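Fc fragment of IgE receptor II (Bos taurus, PDB 6PWS) binds mannose-type sugars with calcium through its C-type lectin domain, the carbohydrate-recognition part of the IgE receptor CD23. Local coordinates at residues A[19-24]-A[43-48]; A[71-74]-A[78-81]. One frame throughout, in Å; residues are numbered along the deposited sequence.

Interaction 1. Residues A[19-24]-A[43-48]; sequences KCYYFG and RLVSIH
Tyr21 of strand 19-24 and Val45 of segment 43-48 face each other with their CA atoms 7.7 Å apart, too far for direct backbone pairing, since strand 123-131 lies between, and the contact is made by side chains. Val45 points its CB at the strand, and its CG2, anti to the backbone N, is the branch that touches. This methyl arrives at the rim of the Tyr21 ring, in the ring plane, 3.8 Å from CE2, and the two side chains cross at about a right angle. The phenol lies along the contact because its first torsion (chi1 -59°) sets CG beside the backbone N; the ring then runs past Val45 and carries its hydroxyl to Glu52, to which OH is hydrogen-bonded. Lys19 reaches over from the same side of the strand. Its chain bends at the third torsion (chi3 62°), and NZ ends 3.0 Å from the backbone O of Ser46. The charge of this ammonium is met by salt bridges to Asp129 and Glu52. The same two acidic residues also accept bonds from the backbone of segment 43-48, Asp129 from Ser46 N and Glu52 from His48 N, which ties lysine, tyrosine and loop into one polar cluster beside the apolar Tyr21-Val45 pair. Ser46 OG is hydrogen-bonded to Asp82 N. The contact belongs to the core of the C-type lectin fold, where strand 19-24 and the chain after helix 30-39 flank strand 123-131: Cys20 and Tyr22 bond to its backbone from one edge and Arg43 from the other. Helix 50-59 closes the contact with Glu52 and with Phe55, whose ring meets that of Tyr21; near the start of segment 43-48, Leu44 packs on helix 30-39.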
loop_
_atom_site.group_PDB
_atom_site.type_symbol
_atom_site.label_atom_id
_atom_site.label_comp_id
_atom_site.label_asym_id
_atom_site.label_seq_id
_atom_site.Cartn_x
_atom_site.Cartn_y
_atom_site.Cartn_z
ATOM N N LYS A 19 -4.346 2.668 13.916
ATOM C CA LYS A 19 -4.699 1.857 12.767
ATOM C C LYS A 19 -4.246 0.421 12.989
ATOM O O LYS A 19 -3.441 0.120 13.875
ATOM C CB LYS A 19 -4.105 2.447 11.472
ATOM C CG LYS A 19 -4.786 3.752 11.057
ATOM C CD LYS A 19 -4.115 4.431 9.860
ATOM C CE LYS A 19 -4.152 3.564 8.608
ATOM N NZ LYS A 19 -3.622 4.298 7.422
ATOM N N CYS A 20 -4.793 -0.455 12.157
ATOM C CA CYS A 20 -4.469 -1.870 12.123
ATOM C C CYS A 20 -3.996 -2.212 10.722
ATOM O O CYS A 20 -4.551 -1.705 9.741
ATOM C CB CYS A 20 -5.716 -2.696 12.425
ATOM S SG CYS A 20 -6.447 -2.332 14.036
ATOM N N TYR A 21 -3.013 -3.110 10.640
ATOM C CA TYR A 21 -2.348 -3.426 9.383
ATOM C C TYR A 21 -2.312 -4.928 9.164
ATOM O O TYR A 21 -2.081 -5.706 10.100
ATOM C CB TYR A 21 -0.926 -2.835 9.365
ATOM C CG TYR A 21 -0.921 -1.331 9.546
ATOM C CD1 TYR A 21 -0.972 -0.765 10.809
ATOM C CD2 TYR A 21 -0.883 -0.477 8.451
ATOM C CE1 TYR A 21 -0.988 0.615 10.981
ATOM C CE2 TYR A 21 -0.885 0.907 8.611
ATOM C CZ TYR A 21 -0.934 1.445 9.880
ATOM O OH TYR A 21 -0.920 2.807 10.099
ATOM N N TYR A 22 -2.506 -5.320 7.908
ATOM C CA TYR A 22 -2.496 -6.718 7.500
ATOM C C TYR A 22 -1.382 -6.899 6.482
ATOM O O TYR A 22 -1.390 -6.250 5.428
ATOM C CB TYR A 22 -3.830 -7.105 6.867
ATOM C CG TYR A 22 -3.985 -8.597 6.705
ATOM C CD1 TYR A 22 -3.636 -9.248 5.529
ATOM C CD2 TYR A 22 -4.464 -9.361 7.752
ATOM C CE1 TYR A 22 -3.780 -10.626 5.409
ATOM C CE2 TYR A 22 -4.623 -10.722 7.639
ATOM C CZ TYR A 22 -4.281 -11.350 6.476
ATOM O OH TYR A 22 -4.440 -12.718 6.403
ATOM N N PHE A 23 -0.419 -7.754 6.800
ATOM C CA PHE A 23 0.714 -8.027 5.915
ATOM C C PHE A 23 0.386 -9.272 5.096
ATOM O O PHE A 23 0.721 -10.399 5.469
ATOM C CB PHE A 23 2.016 -8.143 6.705
ATOM C CG PHE A 23 2.407 -6.858 7.370
ATOM C CD1 PHE A 23 3.184 -5.934 6.687
ATOM C CD2 PHE A 23 1.948 -6.537 8.637
ATOM C CE1 PHE A 23 3.509 -4.719 7.267
ATOM C CE2 PHE A 23 2.283 -5.326 9.220
ATOM C CZ PHE A 23 3.060 -4.416 8.533
ATOM N N GLY A 24 -0.314 -9.045 3.985
ATOM C CA GLY A 24 -0.742 -10.136 3.137
ATOM C C GLY A 24 0.404 -10.729 2.342
ATOM O O GLY A 24 1.348 -10.040 1.951
ATOM N N ARG A 43 -8.772 -2.071 3.444
ATOM C CA ARG A 43 -8.414 -1.587 2.119
ATOM C C ARG A 43 -6.895 -1.601 2.013
ATOM O O ARG A 43 -6.187 -1.544 3.019
ATOM C CB ARG A 43 -8.900 -0.149 1.867
ATOM C CG ARG A 43 -10.411 0.072 1.941
ATOM C CD ARG A 43 -10.777 1.369 1.246
ATOM N NE ARG A 43 -12.183 1.735 1.368
ATOM C CZ ARG A 43 -12.693 2.479 2.345
ATOM N NH1 ARG A 43 -11.919 2.952 3.318
ATOM N NH2 ARG A 43 -13.989 2.749 2.341
ATOM N N LEU A 44 -6.374 -1.630 0.788
ATOM C CA LEU A 44 -4.936 -1.452 0.607
ATOM C C LEU A 44 -4.489 -0.187 1.336
ATOM O O LEU A 44 -5.183 0.841 1.333
ATOM C CB LEU A 44 -4.599 -1.375 -0.884
ATOM C CG LEU A 44 -4.576 -2.717 -1.631
ATOM C CD1 LEU A 44 -4.588 -2.465 -3.140
ATOM C CD2 LEU A 44 -3.350 -3.531 -1.233
ATOM N N VAL A 45 -3.294 -0.273 1.937
ATOM C CA VAL A 45 -2.842 0.704 2.925
ATOM C C VAL A 45 -2.657 2.098 2.337
ATOM O O VAL A 45 -2.148 2.283 1.221
ATOM C CB VAL A 45 -1.540 0.202 3.595
ATOM C CG1 VAL A 45 -0.379 0.101 2.597
ATOM C CG2 VAL A 45 -1.129 1.061 4.784
ATOM N N SER A 46 -3.015 3.096 3.150
ATOM C CA SER A 46 -2.775 4.500 2.851
ATOM C C SER A 46 -1.799 5.076 3.877
ATOM O O SER A 46 -1.906 4.778 5.067
ATOM C CB SER A 46 -4.086 5.291 2.900
ATOM O OG SER A 46 -5.068 4.777 2.011
ATOM N N ILE A 47 -0.862 5.914 3.421
ATOM C CA ILE A 47 0.315 6.280 4.218
ATOM C C ILE A 47 0.405 7.801 4.319
ATOM O O ILE A 47 0.456 8.491 3.290
ATOM C CB ILE A 47 1.610 5.700 3.613
ATOM C CG1 ILE A 47 1.477 4.196 3.357
ATOM C CG2 ILE A 47 2.799 6.001 4.520
ATOM C CD1 ILE A 47 2.627 3.607 2.551
ATOM N N HIS A 48 0.467 8.328 5.551
ATOM C CA HIS A 48 0.303 9.761 5.766
ATOM C C HIS A 48 1.309 10.398 6.712
ATOM O O HIS A 48 1.125 11.566 7.089
ATOM C CB HIS A 48 -1.131 10.071 6.211
ATOM C CG HIS A 48 -2.126 9.803 5.133
ATOM N ND1 HIS A 48 -2.209 10.590 4.005
ATOM C CD2 HIS A 48 -3.022 8.804 4.959
ATOM C CE1 HIS A 48 -3.136 10.108 3.199
ATOM N NE2 HIS A 48 -3.648 9.027 3.754
#

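Interaction 2. Residues A[71-74]-A[78-81]; sequences DLDI and FIWM. With CA (calcium ion), chain C.
Asp71 holds CG between its backbone N and carbonyl carbon (chi1 72°), and Phe78 sets CG beside its own backbone N; with the CA atoms of Asp71 and Phe78 only 4.5 Å apart, these torsions let the two side chains run side by side and point the same way. Asp71 CB sits over the middle of the Phe78 ring, 3.7 Å from its centroid and 12° off the normal, a CH-pi contact. Beyond it the carboxylate is stacked on the ring, the planes only 8° apart, with CG 3.6 Å from Phe78 CZ. At the margin, Asp73 and Ile79 graze each other. The carboxylate grips calcium with both oxygens, OD1 at 2.6 Å and OD2 at 2.5 Å, and water 1 adds a ligand at 2.4 Å. Glu75, Asp98, Glu103 and Asn104 supply the remaining protein ligands of this calcium, which is not the one at the mannoside; OD2 also accepts a hydrogen bond from Gly76 N. Phe78 also meets Trp91 edge-to-face. With chelation and a flat aromatic wall along one side, the carboxylate has little room to rotate; calcium probably draws off part of its negative charge, which would ease stacking against the ring face.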
loop_
_atom_site.group_PDB
_atom_site.type_symbol
_atom_site.label_atom_id
_atom_site.label_comp_id
_atom_site.label_asym_id
_atom_site.label_seq_id
_atom_site.Cartn_x
_atom_site.Cartn_y
_atom_site.Cartn_z
ATOM N N ASP A 71 -2.804 5.842 -9.982
ATOM C CA ASP A 71 -3.178 6.929 -10.887
ATOM C C ASP A 71 -3.908 6.399 -12.122
ATOM O O ASP A 71 -3.792 6.955 -13.215
ATOM C CB ASP A 71 -2.022 7.852 -11.285
ATOM C CG ASP A 71 -1.005 7.232 -12.239
ATOM O OD1 ASP A 71 -0.860 6.000 -12.291
ATOM O OD2 ASP A 71 -0.311 8.020 -12.932
ATOM N N LEU A 72 -4.695 5.345 -11.939
ATOM C CA LEU A 72 -5.476 4.768 -13.031
ATOM C C LEU A 72 -6.440 5.762 -13.684
ATOM O O LEU A 72 -6.601 5.753 -14.910
ATOM C CB LEU A 72 -6.254 3.554 -12.521
ATOM C CG LEU A 72 -5.421 2.283 -12.364
ATOM C CD1 LEU A 72 -6.076 1.294 -11.413
ATOM C CD2 LEU A 72 -5.197 1.657 -13.737
ATOM N N ASP A 73 -7.149 6.570 -12.900
ATOM C CA ASP A 73 -8.247 7.356 -13.472
ATOM C C ASP A 73 -7.753 8.545 -14.285
ATOM O O ASP A 73 -8.255 8.810 -15.383
ATOM C CB ASP A 73 -9.202 7.817 -12.375
ATOM C CG ASP A 73 -10.033 6.684 -11.806
ATOM O OD1 ASP A 73 -10.122 5.611 -12.455
ATOM O OD2 ASP A 73 -10.585 6.871 -10.701
ATOM N N ILE A 74 -6.801 9.290 -13.751
ATOM C CA ILE A 74 -6.149 10.368 -14.485
ATOM C C ILE A 74 -4.655 10.178 -14.288
ATOM O O ILE A 74 -4.168 10.213 -13.151
ATOM C CB ILE A 74 -6.579 11.773 -14.025
ATOM C CG1 ILE A 74 -8.058 12.025 -14.317
ATOM C CG2 ILE A 74 -5.713 12.840 -14.718
ATOM C CD1 ILE A 74 -8.572 13.335 -13.758
ATOM N N PHE A 78 -2.497 10.851 -8.371
ATOM C CA PHE A 78 -2.551 9.718 -7.460
ATOM C C PHE A 78 -3.672 9.903 -6.442
ATOM O O PHE A 78 -3.970 11.021 -6.005
ATOM C CB PHE A 78 -1.184 9.475 -6.803
ATOM C CG PHE A 78 -0.197 8.888 -7.767
ATOM C CD1 PHE A 78 0.612 9.703 -8.545
ATOM C CD2 PHE A 78 -0.163 7.515 -7.988
ATOM C CE1 PHE A 78 1.451 9.156 -9.490
ATOM C CE2 PHE A 78 0.672 6.965 -8.927
ATOM C CZ PHE A 78 1.484 7.789 -9.686
ATOM N N ILE A 79 -4.311 8.791 -6.095
ATOM C CA ILE A 79 -5.427 8.755 -5.153
ATOM C C ILE A 79 -5.141 7.650 -4.144
ATOM O O ILE A 79 -4.803 6.524 -4.534
ATOM C CB ILE A 79 -6.772 8.461 -5.859
ATOM C CG1 ILE A 79 -7.017 9.407 -7.037
ATOM C CG2 ILE A 79 -7.931 8.540 -4.872
ATOM C CD1 ILE A 79 -8.296 9.103 -7.812
ATOM N N TRP A 80 -5.308 7.963 -2.856
ATOM C CA TRP A 80 -5.214 6.972 -1.795
ATOM C C TRP A 80 -6.532 6.217 -1.627
ATOM O O TRP A 80 -7.626 6.766 -1.805
ATOM C CB TRP A 80 -4.922 7.646 -0.444
ATOM C CG TRP A 80 -3.511 8.112 -0.262
ATOM C CD1 TRP A 80 -3.077 9.406 -0.147
ATOM C CD2 TRP A 80 -2.353 7.281 -0.143
ATOM N NE1 TRP A 80 -1.713 9.429 0.020
ATOM C CE2 TRP A 80 -1.243 8.135 0.023
ATOM C CE3 TRP A 80 -2.144 5.899 -0.187
ATOM C CZ2 TRP A 80 0.058 7.645 0.146
ATOM C CZ3 TRP A 80 -0.847 5.412 -0.068
ATOM C CH2 TRP A 80 0.236 6.281 0.097
ATOM N N MET A 81 -6.426 4.965 -1.165
ATOM C CA MET A 81 -7.601 4.188 -0.771
ATOM C C MET A 81 -8.439 4.900 0.294
ATOM O O MET A 81 -9.663 4.766 0.297
ATOM C CB MET A 81 -7.168 2.800 -0.270
ATOM C CG MET A 81 -7.536 1.643 -1.173
ATOM S SD MET A 81 -6.797 1.733 -2.806
ATOM C CE MET A 81 -7.763 0.440 -3.595
HETATM CA CA CA C . 0.844 6.256 -14.220
HETATM O O HOH W 1 2.719 6.986 -12.975
#

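In the fold
Along the chain the two contacts follow in series, interaction 1 closing before interaction 2 opens, and their centres lie about 17 Å apart within one C-type lectin domain. Interaction 1, through strands 19-25 and 43-44, belongs to the mixed main sheet near the spatial centre of the domain; interaction 2 belongs to the small two-stranded sheet, 69-70 with 79-80, further out beside calcium. They nevertheless touch: the Trp80 ring packs on Ser46, Ile47 and His48, and Met81 CB lies against Leu44 O. Segment 43-48 thus joins the main sheet to the strand 79-80 side of the calcium-binding hairpin. Interaction 2 takes no part in the sugar site; Glu103, a ligand of both calcium ions, connects the two.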